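Local coordinates for protein HemO (Neisseria meningitidis, PDB 1J77) that binds heme and, like other members of the heme oxygenase family, probably cleaves the porphyrin ring oxidatively, at residues Ser25-Asn28 and Leu29-Val33; Glu40-Ile43 and Lys44-Lys47; Ser50-His53 and Lys54-His58; Phe125-Ala128 and Gln129-Asp132; Phe183-Val186 and Val187-Thr191. All coordinates share one frame; numbering follows the deposited sequence.

Interaction 1. Residues Ser25-Asn28 and Leu29-Val33; sequences SVDN and LVMSV. With HEM (protoporphyrin IX containing Fe), chain B.
The last turns of helix 11-32, the proximal helix whose H23 ligates the heme iron, carry V26 and D27 and, one turn on, V30 and M31, all four lining the heme pocket. V26 CG1 reaches the pyrrole methyl CMC of the heme at 3.7 Å. V30 sends its two methyls different ways: CG1 meets the vinyl carbon CBB of the heme at 3.8 Å, while CG2 turns back to V26 CG1 at 4.2 Å. Branched, short and apolar, valine suits position 30, because one methyl can serve the ligand and the other the helix. D27 holds its CG opposite the backbone N (chi1 174°), which brings the carboxylate to the porphyrin rim, with D27 OD2 3.3 Å from heme CMB. M31 bends at chi2 and chi3, so that its sulfur comes beside the vinyl group, SD lying 3.7 Å from heme CBB, and its CG packs 3.8 Å from D27 OD1. At the end of the helix N28 O accepts two donors of S32 from opposite faces of the carbonyl plane, the hydroxyl OG at 2.8 Å and the backbone N at 2.9 Å. Serine fits because its short side chain can fold back on the preceding turn. The C-terminal tail touches this side, with P206 against D27 and A200 against N28 and S32. The chemistry is thus divided: hydrocarbon and sulfur pack by dispersion on a methyl and a vinyl group of the heme, a carbonyl that accepts two hydrogen bonds fixes the final turn, and the nearby carboxylate of D27 may make the electrostatics of that heme edge more negative.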
# COMPACT_ATOMS: atom_id res chain seq x y z
N SER A 25 -10.61 1.01 -8.07
CA SER A 25 -10.30 2.30 -8.72
C SER A 25 -8.79 2.58 -8.70
O SER A 25 -8.24 3.21 -9.64
CB SER A 25 -11.12 3.44 -8.13
OG SER A 25 -10.54 3.89 -6.91
N VAL A 26 -8.12 2.13 -7.63
CA VAL A 26 -6.68 2.29 -7.52
C VAL A 26 -5.91 1.41 -8.50
O VAL A 26 -5.04 1.88 -9.24
CB VAL A 26 -6.22 2.02 -6.03
CG1 VAL A 26 -4.70 1.90 -5.99
CG2 VAL A 26 -6.72 3.12 -5.16
N ASP A 27 -6.31 0.13 -8.58
CA ASP A 27 -5.75 -0.84 -9.50
C ASP A 27 -5.87 -0.28 -10.94
O ASP A 27 -4.89 -0.15 -11.64
CB ASP A 27 -6.54 -2.16 -9.29
CG ASP A 27 -6.19 -3.29 -10.30
OD1 ASP A 27 -5.53 -3.08 -11.34
OD2 ASP A 27 -6.52 -4.48 -10.00
N ASN A 28 -7.06 0.16 -11.30
CA ASN A 28 -7.29 0.69 -12.64
C ASN A 28 -6.46 1.94 -12.91
O ASN A 28 -5.92 2.10 -14.02
CB ASN A 28 -8.79 1.04 -12.81
CG ASN A 28 -9.66 -0.17 -12.95
OD1 ASN A 28 -9.20 -1.22 -13.38
ND2 ASN A 28 -10.95 -0.03 -12.60
N LEU A 29 -6.41 2.86 -11.92
CA LEU A 29 -5.64 4.07 -12.16
C LEU A 29 -4.14 3.81 -12.30
O LEU A 29 -3.45 4.43 -13.11
CB LEU A 29 -5.91 5.10 -11.07
CG LEU A 29 -5.29 6.49 -11.21
CD1 LEU A 29 -5.67 7.19 -12.54
CD2 LEU A 29 -5.71 7.32 -10.06
N VAL A 30 -3.60 2.95 -11.43
CA VAL A 30 -2.18 2.59 -11.50
C VAL A 30 -1.90 2.02 -12.92
O VAL A 30 -0.97 2.44 -13.61
CB VAL A 30 -1.80 1.55 -10.45
CG1 VAL A 30 -0.43 0.86 -10.78
CG2 VAL A 30 -1.83 2.18 -9.02
N MET A 31 -2.70 1.08 -13.33
CA MET A 31 -2.44 0.52 -14.66
C MET A 31 -2.62 1.51 -15.80
O MET A 31 -1.83 1.51 -16.74
CB MET A 31 -3.23 -0.72 -14.86
CG MET A 31 -2.93 -1.82 -13.86
SD MET A 31 -1.17 -2.28 -13.80
CE MET A 31 -0.93 -2.91 -15.43
N SER A 32 -3.56 2.45 -15.67
CA SER A 32 -3.79 3.40 -16.76
C SER A 32 -2.59 4.30 -16.98
O SER A 32 -2.39 4.82 -18.11
CB SER A 32 -4.99 4.30 -16.51
OG SER A 32 -6.16 3.59 -16.43
N VAL A 33 -1.79 4.58 -15.94
CA VAL A 33 -0.67 5.53 -16.12
C VAL A 33 0.61 4.80 -16.58
O VAL A 33 1.64 5.44 -16.72
CB VAL A 33 -0.40 6.38 -14.83
CG1 VAL A 33 -1.58 7.32 -14.60
CG2 VAL A 33 -0.09 5.52 -13.64
CHA HEM B . -5.74 -7.25 -2.49
CHB HEM B . -4.51 -6.48 -7.11
CHC HEM B . -2.75 -2.10 -5.90
CHD HEM B . -4.43 -2.69 -1.37
C1A HEM B . -5.47 -7.45 -3.82
C2A HEM B . -5.63 -8.73 -4.56
C3A HEM B . -5.28 -8.48 -5.82
C4A HEM B . -4.92 -7.08 -5.96
CMA HEM B . -5.29 -9.52 -6.97
CAA HEM B . -6.03 -10.13 -4.02
CBA HEM B . -4.76 -10.92 -3.71
CGA HEM B . -5.06 -12.25 -3.03
O1A HEM B . -6.19 -12.39 -2.48
O2A HEM B . -4.17 -13.15 -3.08
C1B HEM B . -3.92 -5.23 -7.21
C2B HEM B . -3.36 -4.67 -8.40
C3B HEM B . -2.89 -3.43 -8.09
C4B HEM B . -3.10 -3.23 -6.65
CMB HEM B . -3.36 -5.44 -9.75
CAB HEM B . -2.15 -2.44 -8.99
CBB HEM B . -2.45 -2.32 -10.28
C1C HEM B . -3.00 -1.92 -4.57
C2C HEM B . -2.56 -0.78 -3.76
C3C HEM B . -3.08 -0.92 -2.53
C4C HEM B . -3.77 -2.19 -2.46
CMC HEM B . -1.78 0.41 -4.33
CAC HEM B . -2.95 -0.00 -1.33
CBC HEM B . -2.61 1.27 -1.51
C1D HEM B . -4.93 -3.96 -1.30
C2D HEM B . -5.52 -4.49 -0.10
C3D HEM B . -5.95 -5.88 -0.44
C4D HEM B . -5.55 -6.06 -1.81
CMD HEM B . -5.68 -3.74 1.22
CAD HEM B . -6.58 -6.93 0.48
CBD HEM B . -8.03 -7.19 0.15
CGD HEM B . -8.49 -8.16 1.22
O1D HEM B . -8.91 -7.67 2.30
O2D HEM B . -8.49 -9.40 0.97
NA HEM B . -5.03 -6.50 -4.71
NB HEM B . -3.78 -4.32 -6.17
NC HEM B . -3.70 -2.73 -3.73
ND HEM B . -4.95 -4.91 -2.33
FE HEM B . -4.47 -4.59 -4.25
O HOH W 1 -2.71 -5.26 -3.74

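Interaction 2. Residues Glu40-Ile43 and Lys44-Lys47; sequences ENYI and KFLK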
# COMPACT_ATOMS: atom_id res chain seq x y z
N GLU A 40 11.56 5.51 -16.91
CA GLU A 40 11.10 6.80 -16.43
C GLU A 40 9.75 6.67 -15.71
O GLU A 40 9.56 7.16 -14.60
CB GLU A 40 10.98 7.77 -17.60
CG GLU A 40 10.36 9.11 -17.24
CD GLU A 40 10.11 10.02 -18.43
OE1 GLU A 40 10.41 9.65 -19.60
OE2 GLU A 40 9.59 11.14 -18.17
N ASN A 41 8.80 6.00 -16.33
CA ASN A 41 7.53 5.78 -15.66
C ASN A 41 7.65 4.85 -14.43
O ASN A 41 6.88 5.03 -13.46
CB ASN A 41 6.47 5.29 -16.65
CG ASN A 41 5.72 6.43 -17.28
OD1 ASN A 41 6.22 7.56 -17.39
ND2 ASN A 41 4.47 6.16 -17.63
N TYR A 42 8.54 3.87 -14.46
CA TYR A 42 8.71 2.97 -13.30
C TYR A 42 9.24 3.78 -12.14
O TYR A 42 8.87 3.52 -10.96
CB TYR A 42 9.64 1.77 -13.57
CG TYR A 42 9.65 0.75 -12.46
CD1 TYR A 42 8.54 -0.01 -12.17
CD2 TYR A 42 10.80 0.54 -11.68
CE1 TYR A 42 8.55 -0.97 -11.17
CE2 TYR A 42 10.82 -0.40 -10.71
CZ TYR A 42 9.71 -1.15 -10.43
OH TYR A 42 9.72 -2.04 -9.40
N ILE A 43 10.09 4.76 -12.42
CA ILE A 43 10.62 5.61 -11.34
C ILE A 43 9.48 6.43 -10.75
O ILE A 43 9.40 6.62 -9.53
CB ILE A 43 11.82 6.46 -11.85
CG1 ILE A 43 13.06 5.57 -11.93
CG2 ILE A 43 12.02 7.62 -10.96
CD1 ILE A 43 14.23 6.15 -12.73
N LYS A 44 8.57 6.89 -11.58
CA LYS A 44 7.39 7.60 -11.08
C LYS A 44 6.58 6.71 -10.14
O LYS A 44 6.09 7.17 -9.08
CB LYS A 44 6.52 8.04 -12.24
CG LYS A 44 7.34 8.55 -13.47
CD LYS A 44 6.41 9.09 -14.56
CE LYS A 44 7.12 9.80 -15.66
NZ LYS A 44 6.21 10.80 -16.23
N PHE A 45 6.47 5.46 -10.49
CA PHE A 45 5.77 4.50 -9.68
C PHE A 45 6.50 4.31 -8.36
O PHE A 45 5.90 4.24 -7.31
CB PHE A 45 5.64 3.18 -10.43
CG PHE A 45 4.96 2.13 -9.66
CD1 PHE A 45 3.63 2.29 -9.37
CD2 PHE A 45 5.64 1.00 -9.20
CE1 PHE A 45 2.98 1.36 -8.60
CE2 PHE A 45 4.97 0.05 -8.44
CZ PHE A 45 3.64 0.23 -8.19
N LEU A 46 7.82 4.14 -8.43
CA LEU A 46 8.58 3.97 -7.20
C LEU A 46 8.45 5.19 -6.30
O LEU A 46 8.44 5.05 -5.05
CB LEU A 46 10.06 3.72 -7.56
CG LEU A 46 10.46 2.34 -8.09
CD1 LEU A 46 11.97 2.28 -8.27
CD2 LEU A 46 10.02 1.17 -7.31
N LYS A 47 8.42 6.39 -6.86
CA LYS A 47 8.26 7.64 -6.07
C LYS A 47 6.91 7.61 -5.32
O LYS A 47 6.84 7.87 -4.11
CB LYS A 47 8.48 8.91 -6.92
CG LYS A 47 9.91 9.09 -7.30
CD LYS A 47 10.04 10.16 -8.30
CE LYS A 47 11.51 10.31 -8.72
NZ LYS A 47 11.66 11.49 -9.64
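Y42 and L46, one turn apart near the start of helix 39-60, make the main apolar contact. L46 CG sits 4.3 Å from the centroid of the Y42 ring in an off-centre CH-pi contact, and L46 CD1 is 3.8 Å from Y42 CE2. F45 meets the same tyrosine obliquely, its CD2 4.0 Å from Y42 CE1. With CG opposite the backbone N (chi1 -172°), the Y42 ring is directed to where Y133 stacks on it and its OH bonds to G138 O. A second carbon contact joins I43 CG2 to K47 CE at 3.5 Å; the long lysine lays its methylenes on the isoleucine and carries its ammonium onward to a weak, long ion pair with E90.

Charge plays a smaller part. K44 NZ and E40 OE2 form only a long salt bridge of 3.9 Å, made less certain by a second conformer of K44. N41 has its firm partner elsewhere, ND2 bonding to Q34 O.

Regular backbone bonds tie the turn together, from K44 N to E40 O at 3.2 Å through K47 N to I43 O at 2.9 Å. Cohesion here therefore rests on helix bonds and buried rings, while the charged pair at the surface adds probably little.

Interaction 3. Residues Ser50-His53 and Lys54-His58; sequences SVFH and KAVDH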
# COMPACT_ATOMS: atom_id res chain seq x y z
N SER A 50 7.07 5.16 -2.60
CA SER A 50 7.89 5.72 -1.48
C SER A 50 7.09 6.58 -0.53
O SER A 50 7.21 6.46 0.71
CB SER A 50 9.08 6.56 -2.00
OG SER A 50 9.83 7.05 -0.89
N VAL A 51 6.26 7.44 -1.07
CA VAL A 51 5.47 8.35 -0.28
C VAL A 51 4.45 7.59 0.53
O VAL A 51 4.25 7.84 1.74
CB VAL A 51 4.76 9.42 -1.16
CG1 VAL A 51 3.84 10.31 -0.35
CG2 VAL A 51 5.78 10.25 -1.85
N PHE A 52 3.75 6.68 -0.12
CA PHE A 52 2.76 5.90 0.60
C PHE A 52 3.39 5.11 1.76
O PHE A 52 2.86 5.07 2.89
CB PHE A 52 1.97 4.97 -0.32
CG PHE A 52 0.92 4.18 0.43
CD1 PHE A 52 -0.26 4.79 0.82
CD2 PHE A 52 1.12 2.88 0.72
CE1 PHE A 52 -1.22 4.06 1.53
CE2 PHE A 52 0.14 2.17 1.42
CZ PHE A 52 -0.98 2.77 1.80
N HIS A 53 4.48 4.42 1.47
CA HIS A 53 5.10 3.59 2.52
C HIS A 53 5.75 4.46 3.60
O HIS A 53 5.76 4.08 4.76
CB HIS A 53 6.05 2.58 1.89
CG HIS A 53 5.31 1.41 1.35
ND1 HIS A 53 4.95 1.23 0.02
CD2 HIS A 53 4.72 0.40 2.02
CE1 HIS A 53 4.26 0.12 -0.10
NE2 HIS A 53 4.09 -0.40 1.10
N LYS A 54 6.25 5.63 3.27
CA LYS A 54 6.70 6.53 4.33
C LYS A 54 5.55 6.93 5.26
O LYS A 54 5.70 6.97 6.49
CB LYS A 54 7.38 7.77 3.72
CG LYS A 54 7.74 8.87 4.75
CD LYS A 54 8.72 8.46 5.76
CE LYS A 54 8.95 9.59 6.81
NZ LYS A 54 10.20 9.35 7.57
N ALA A 55 4.41 7.24 4.69
CA ALA A 55 3.23 7.68 5.41
C ALA A 55 2.72 6.67 6.43
O ALA A 55 1.95 7.05 7.32
CB ALA A 55 2.11 8.03 4.43
N VAL A 56 3.05 5.39 6.24
CA VAL A 56 2.60 4.40 7.19
C VAL A 56 3.69 3.88 8.09
O VAL A 56 3.43 3.05 8.96
CB VAL A 56 1.86 3.22 6.52
CG1 VAL A 56 0.55 3.65 5.83
CG2 VAL A 56 2.79 2.43 5.59
N ASP A 57 4.89 4.42 7.95
CA ASP A 57 6.06 3.95 8.67
C ASP A 57 5.91 3.99 10.18
O ASP A 57 6.30 3.05 10.84
CB ASP A 57 7.31 4.72 8.23
CG ASP A 57 8.55 3.96 8.53
OD1 ASP A 57 9.43 4.47 9.28
OD2 ASP A 57 8.65 2.79 8.10
N HIS A 58 5.34 5.08 10.67
CA HIS A 58 5.16 5.27 12.12
C HIS A 58 4.06 4.33 12.67
O HIS A 58 4.00 4.05 13.90
CB HIS A 58 4.80 6.73 12.40
CG HIS A 58 3.44 7.13 11.93
ND1 HIS A 58 3.09 7.14 10.58
CD2 HIS A 58 2.30 7.44 12.60
CE1 HIS A 58 1.82 7.50 10.46
NE2 HIS A 58 1.31 7.66 11.67
O HOH W 2 6.65 1.81 6.05
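F52 and V56, one turn apart on helix 39-60, touch lightly, F52 CZ lying 4.4 Å from V56 CG1. The phenylalanine sets its CG opposite the backbone N (chi1 -179°), which swings the ring away from the following turn toward the heme and Y184, whose ring it meets edge-to-face. V56 holds CG1 opposite its carbonyl carbon (chi1 -64°) and leaves CG2 wedged between the backbone N and carbonyl carbon, 3.5 Å from H53 O. It packs on W110 and A114 of helix 104-119, a place well filled by a compact branched residue. H53 takes a different torsion from F52, with CG beside the backbone N; its imidazole has F52 CD2 over the centre of one face, and ND1 bonds to Q49 O. K54 bends at chi2, and its side chain packs against Y78 and L99. A55 and V51 keep side chains small enough to pack against F183.

The backbone is regular at first, K54 N bonding to S50 O at 2.9 Å and A55 N to V51 O at 3.0 Å. Then V56 N makes just weak bonds, to F52 O and to H53 O, both 3.4 Å. Water 2 bridges the turn, donating to H53 O at 2.8 Å and to D57 OD2 at 3.0 Å, while D57 OD1 forms a salt bridge with K61. A short polar side chain is apt here, since it can share a water with a carbonyl one turn back. The setting is the all-helical heme oxygenase fold, in which F52 lines the heme pocket.

Interaction 4. Residues Phe125-Ala128 and Gln129-Asp132; sequences FKHA and QKLD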
# COMPACT_ATOMS: atom_id res chain seq x y z
N PHE A 125 4.61 -7.47 -9.35
CA PHE A 125 5.93 -8.12 -9.33
C PHE A 125 6.15 -8.83 -10.66
O PHE A 125 7.24 -8.78 -11.26
CB PHE A 125 6.03 -9.12 -8.17
CG PHE A 125 7.41 -9.62 -7.89
CD1 PHE A 125 8.46 -8.74 -7.71
CD2 PHE A 125 7.64 -10.98 -7.75
CE1 PHE A 125 9.73 -9.22 -7.43
CE2 PHE A 125 8.92 -11.46 -7.45
CZ PHE A 125 9.95 -10.58 -7.29
N LYS A 126 5.13 -9.52 -11.14
CA LYS A 126 5.27 -10.21 -12.45
C LYS A 126 5.63 -9.22 -13.55
O LYS A 126 6.50 -9.47 -14.38
CB LYS A 126 4.02 -10.99 -12.82
CG LYS A 126 3.99 -11.43 -14.29
CD LYS A 126 2.69 -12.06 -14.66
CE LYS A 126 2.75 -12.41 -16.15
NZ LYS A 126 1.98 -13.60 -16.54
N HIS A 127 4.97 -8.06 -13.57
CA HIS A 127 5.23 -7.12 -14.65
C HIS A 127 6.54 -6.35 -14.53
O HIS A 127 7.15 -5.95 -15.53
CB HIS A 127 4.01 -6.21 -14.85
CG HIS A 127 2.96 -6.88 -15.66
ND1 HIS A 127 2.01 -7.73 -15.13
CD2 HIS A 127 2.80 -6.94 -17.00
CE1 HIS A 127 1.29 -8.24 -16.11
NE2 HIS A 127 1.72 -7.74 -17.24
N ALA A 128 7.00 -6.14 -13.30
CA ALA A 128 8.29 -5.54 -13.05
C ALA A 128 9.43 -6.45 -13.59
O ALA A 128 10.42 -5.94 -14.13
CB ALA A 128 8.48 -5.31 -11.53
N GLN A 129 9.23 -7.75 -13.46
CA GLN A 129 10.19 -8.78 -13.94
C GLN A 129 10.41 -8.74 -15.44
O GLN A 129 11.50 -9.09 -15.93
CB GLN A 129 9.73 -10.19 -13.52
CG GLN A 129 10.03 -10.47 -12.06
CD GLN A 129 9.49 -11.81 -11.58
OE1 GLN A 129 8.31 -11.94 -11.25
NE2 GLN A 129 10.37 -12.82 -11.52
N LYS A 130 9.41 -8.28 -16.18
CA LYS A 130 9.57 -8.16 -17.64
C LYS A 130 10.63 -7.11 -17.95
O LYS A 130 11.28 -7.14 -19.01
CB LYS A 130 8.26 -7.81 -18.31
CG LYS A 130 7.14 -8.83 -18.10
CD LYS A 130 6.06 -8.64 -19.19
CE LYS A 130 4.82 -9.50 -18.89
NZ LYS A 130 3.75 -9.40 -19.95
N LEU A 131 10.79 -6.15 -17.02
CA LEU A 131 11.79 -5.10 -17.16
C LEU A 131 13.15 -5.51 -16.60
O LEU A 131 14.06 -4.70 -16.57
CB LEU A 131 11.33 -3.84 -16.42
CG LEU A 131 10.07 -3.11 -16.91
CD1 LEU A 131 9.74 -1.84 -16.08
CD2 LEU A 131 10.22 -2.75 -18.38
N ASP A 132 13.25 -6.77 -16.16
CA ASP A 132 14.46 -7.33 -15.55
C ASP A 132 14.62 -6.86 -14.12
O ASP A 132 15.70 -6.99 -13.54
CB ASP A 132 15.72 -6.99 -16.37
CG ASP A 132 15.73 -7.68 -17.72
OD1 ASP A 132 16.20 -7.04 -18.68
OD2 ASP A 132 15.30 -8.83 -17.91
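A128 O accepts the backbone N of L131 at 2.9 Å, the donor lying well above the carbonyl plane, as helix 122-129 gives way to a type I turn from Q129 to D132. D132 has a positive phi of 77°, and the two bonds back into the last turn make this ending a Schellman motif. Before it, Q129 N bonds to F125 O at 3.1 Å, whereas K130 N reaches H127 O only weakly, at 3.3 Å.

Two side-chain pairs join the helix to the turn. The flat amide of Q129 stacks over one face of the F125 ring, the planes 27° apart, with Q129 CD 4.2 Å from F125 CE2. The F125 side chain also touches A139, L142 and P144 of the following loop; an aromatic residue suits the place, since one face takes the amide while the rest of the side chain packs on the loop. H127 and K130 run side by side in the same direction, K130 CE 3.8 Å from H127 CD2. The imidazole of H127 is turned by a bond from its ND1 to F123 O, one turn back. A128, with no more than a methyl, fits closely against A139.

On the exposed side K126 NZ lies 5.7 Å from K130 NZ. Flat groups and lysine methylenes thus supply the contact, while the ammonium groups, close but not touching, probably give this helix end a positive surface.

Interaction 5. Residues Phe183-Val186 and Val187-Thr191; sequences FYKV and VLRET. With HEM (protoporphyrin IX containing Fe), chain B.
Y184, of the heme pocket, and L188 one turn on stand on helix 167-192, where the tyrosine covers a heme methyl with its ring. Heme CMC lies over one face, toward the rim, 3.4 Å from Y184 CZ, in the manner of an alkyl group on an aromatic face. L188 CD1 meets Y184 CE2 obliquely at 4.4 Å. A tyrosine suits this wall because its flat face accepts the methyl.

On another side of the helix F183 and V187 form a tight CH-pi contact, V187 CG2 standing 3.7 Å from the F183 ring centroid and 22° from its normal. V187 CG2 lies opposite the carbonyl carbon, beside the backbone N, which tips it back over the F183 ring.

K185 and R189 provide the polar side. The guanidinium lays one face against K185 CB, 3.8 Å from R189 CZ, and water 3 sits in its plane at the edge, accepting from R189 NH2 at 2.9 Å and weakly from K185 NZ at 3.4 Å. E199 makes salt bridges with both residues, which probably offsets part of the two positive charges; R189 NE also bonds to A198 O, and K185 NZ to S25 OG. V186 and E190 run side by side, V186 CG1 3.8 Å from E190 OE2, which has a weak, long ion pair with K97.

The segment packs on two other helices: V26 and V30 of helix 11-32 cover Y184, while F45, L48 and V51 of helix 39-60 lie against Y184 and V187.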
# COMPACT_ATOMS: atom_id res chain seq x y z
N PHE A 183 -5.68 8.89 -0.39
CA PHE A 183 -4.37 9.50 -0.38
C PHE A 183 -3.44 8.87 -1.44
O PHE A 183 -2.74 9.59 -2.13
CB PHE A 183 -3.75 9.41 1.02
CG PHE A 183 -2.33 9.96 1.11
CD1 PHE A 183 -2.08 11.31 0.93
CD2 PHE A 183 -1.24 9.12 1.26
CE1 PHE A 183 -0.84 11.80 1.00
CE2 PHE A 183 0.04 9.64 1.34
CZ PHE A 183 0.21 10.98 1.19
N TYR A 184 -3.44 7.56 -1.57
CA TYR A 184 -2.68 6.92 -2.63
C TYR A 184 -2.96 7.52 -3.98
O TYR A 184 -2.02 7.83 -4.72
CB TYR A 184 -2.90 5.43 -2.66
CG TYR A 184 -1.89 4.65 -3.50
CD1 TYR A 184 -0.71 4.17 -2.99
CD2 TYR A 184 -2.10 4.42 -4.84
CE1 TYR A 184 0.21 3.49 -3.76
CE2 TYR A 184 -1.19 3.74 -5.61
CZ TYR A 184 -0.07 3.24 -5.08
OH TYR A 184 0.85 2.59 -5.86
N LYS A 185 -4.23 7.75 -4.30
CA LYS A 185 -4.55 8.34 -5.59
C LYS A 185 -4.15 9.81 -5.67
O LYS A 185 -3.77 10.27 -6.74
CB LYS A 185 -6.02 8.18 -5.91
CG LYS A 185 -6.46 6.72 -6.08
CD LYS A 185 -7.84 6.50 -6.73
CE LYS A 185 -8.95 6.81 -5.79
NZ LYS A 185 -10.30 6.68 -6.45
N VAL A 186 -4.28 10.58 -4.59
CA VAL A 186 -3.81 11.98 -4.61
C VAL A 186 -2.32 11.99 -4.98
O VAL A 186 -1.89 12.77 -5.88
CB VAL A 186 -4.00 12.68 -3.23
CG1 VAL A 186 -3.17 13.98 -3.16
CG2 VAL A 186 -5.46 12.90 -2.94
N VAL A 187 -1.51 11.16 -4.35
CA VAL A 187 -0.09 11.09 -4.63
C VAL A 187 0.19 10.65 -6.09
O VAL A 187 1.06 11.22 -6.76
CB VAL A 187 0.66 10.20 -3.61
CG1 VAL A 187 2.10 10.09 -3.98
CG2 VAL A 187 0.45 10.75 -2.21
N LEU A 188 -0.53 9.63 -6.56
CA LEU A 188 -0.38 9.11 -7.89
C LEU A 188 -0.63 10.24 -8.88
O LEU A 188 0.17 10.45 -9.80
CB LEU A 188 -1.34 7.93 -8.08
CG LEU A 188 -1.32 7.22 -9.43
CD1 LEU A 188 -2.04 5.89 -9.31
CD2 LEU A 188 -1.87 7.99 -10.62
N ARG A 189 -1.72 10.96 -8.69
CA ARG A 189 -2.05 12.07 -9.62
C ARG A 189 -0.99 13.16 -9.64
O ARG A 189 -0.59 13.68 -10.70
CB ARG A 189 -3.40 12.64 -9.29
CG ARG A 189 -4.60 11.76 -9.44
CD ARG A 189 -5.80 12.22 -8.62
NE ARG A 189 -6.94 11.34 -8.66
CZ ARG A 189 -7.75 11.06 -7.64
NH1 ARG A 189 -7.54 11.59 -6.43
NH2 ARG A 189 -8.73 10.19 -7.79
N GLU A 190 -0.54 13.57 -8.48
CA GLU A 190 0.45 14.64 -8.45
C GLU A 190 1.69 14.15 -9.15
O GLU A 190 2.32 14.87 -9.99
CB GLU A 190 0.76 15.04 -6.98
CG GLU A 190 -0.43 15.69 -6.30
CD GLU A 190 -0.05 16.46 -5.05
OE1 GLU A 190 1.18 16.63 -4.82
OE2 GLU A 190 -0.98 16.89 -4.31
N THR A 191 2.07 12.91 -8.90
CA THR A 191 3.27 12.34 -9.41
C THR A 191 3.26 12.12 -10.95
O THR A 191 4.24 12.36 -11.58
CB THR A 191 3.49 11.05 -8.69
OG1 THR A 191 3.53 11.35 -7.29
CG2 THR A 191 4.88 10.43 -8.99
CHA HEM B . -5.74 -7.25 -2.49
CHB HEM B . -4.51 -6.48 -7.11
CHC HEM B . -2.75 -2.10 -5.90
CHD HEM B . -4.43 -2.69 -1.37
C1A HEM B . -5.47 -7.45 -3.82
C2A HEM B . -5.63 -8.73 -4.56
C3A HEM B . -5.28 -8.48 -5.82
C4A HEM B . -4.92 -7.08 -5.96
CMA HEM B . -5.29 -9.52 -6.97
CAA HEM B . -6.03 -10.13 -4.02
CBA HEM B . -4.76 -10.92 -3.71
CGA HEM B . -5.06 -12.25 -3.03
O1A HEM B . -6.19 -12.39 -2.48
O2A HEM B . -4.17 -13.15 -3.08
C1B HEM B . -3.92 -5.23 -7.21
C2B HEM B . -3.36 -4.67 -8.40
C3B HEM B . -2.89 -3.43 -8.09
C4B HEM B . -3.10 -3.23 -6.65
CMB HEM B . -3.36 -5.44 -9.75
CAB HEM B . -2.15 -2.44 -8.99
CBB HEM B . -2.45 -2.32 -10.28
C1C HEM B . -3.00 -1.92 -4.57
C2C HEM B . -2.56 -0.78 -3.76
C3C HEM B . -3.08 -0.92 -2.53
C4C HEM B . -3.77 -2.19 -2.46
CMC HEM B . -1.78 0.41 -4.33
CAC HEM B . -2.95 -0.00 -1.33
CBC HEM B . -2.61 1.27 -1.51
C1D HEM B . -4.93 -3.96 -1.30
C2D HEM B . -5.52 -4.49 -0.10
C3D HEM B . -5.95 -5.88 -0.44
C4D HEM B . -5.55 -6.06 -1.81
CMD HEM B . -5.68 -3.74 1.22
CAD HEM B . -6.58 -6.93 0.48
CBD HEM B . -8.03 -7.19 0.15
CGD HEM B . -8.49 -8.16 1.22
O1D HEM B . -8.91 -7.67 2.30
O2D HEM B . -8.49 -9.40 0.97
NA HEM B . -5.03 -6.50 -4.71
NB HEM B . -3.78 -4.32 -6.17
NC HEM B . -3.70 -2.73 -3.73
ND HEM B . -4.95 -4.91 -2.33
FE HEM B . -4.47 -4.59 -4.25
O HOH W 3 -10.59 9.95 -5.58
O HOH W 1 -2.71 -5.26 -3.74

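How the interactions relate
Along the chain the contacts run in series: interaction 1 on helix 11-32, interactions 2 and 3 on helix 39-60, interaction 4 at the end of helix 122-129 and interaction 5 on helix 167-192. Interaction 5 lies close to three of them, its centre about 11 Å from that of interaction 1 and about 13 Å from those of 2 and 3, and it touches all three. Interactions 2 and 3 adjoin on one helix, their centres about 16 Å apart. Interaction 4 touches only interaction 2, through Y42 and A128. The centres of interactions 4 and 5 are about 23 Å apart. Three helices thus enclose part of the heme, with interactions 1, 3 and 5 meeting the ligand and interaction 4 at the periphery.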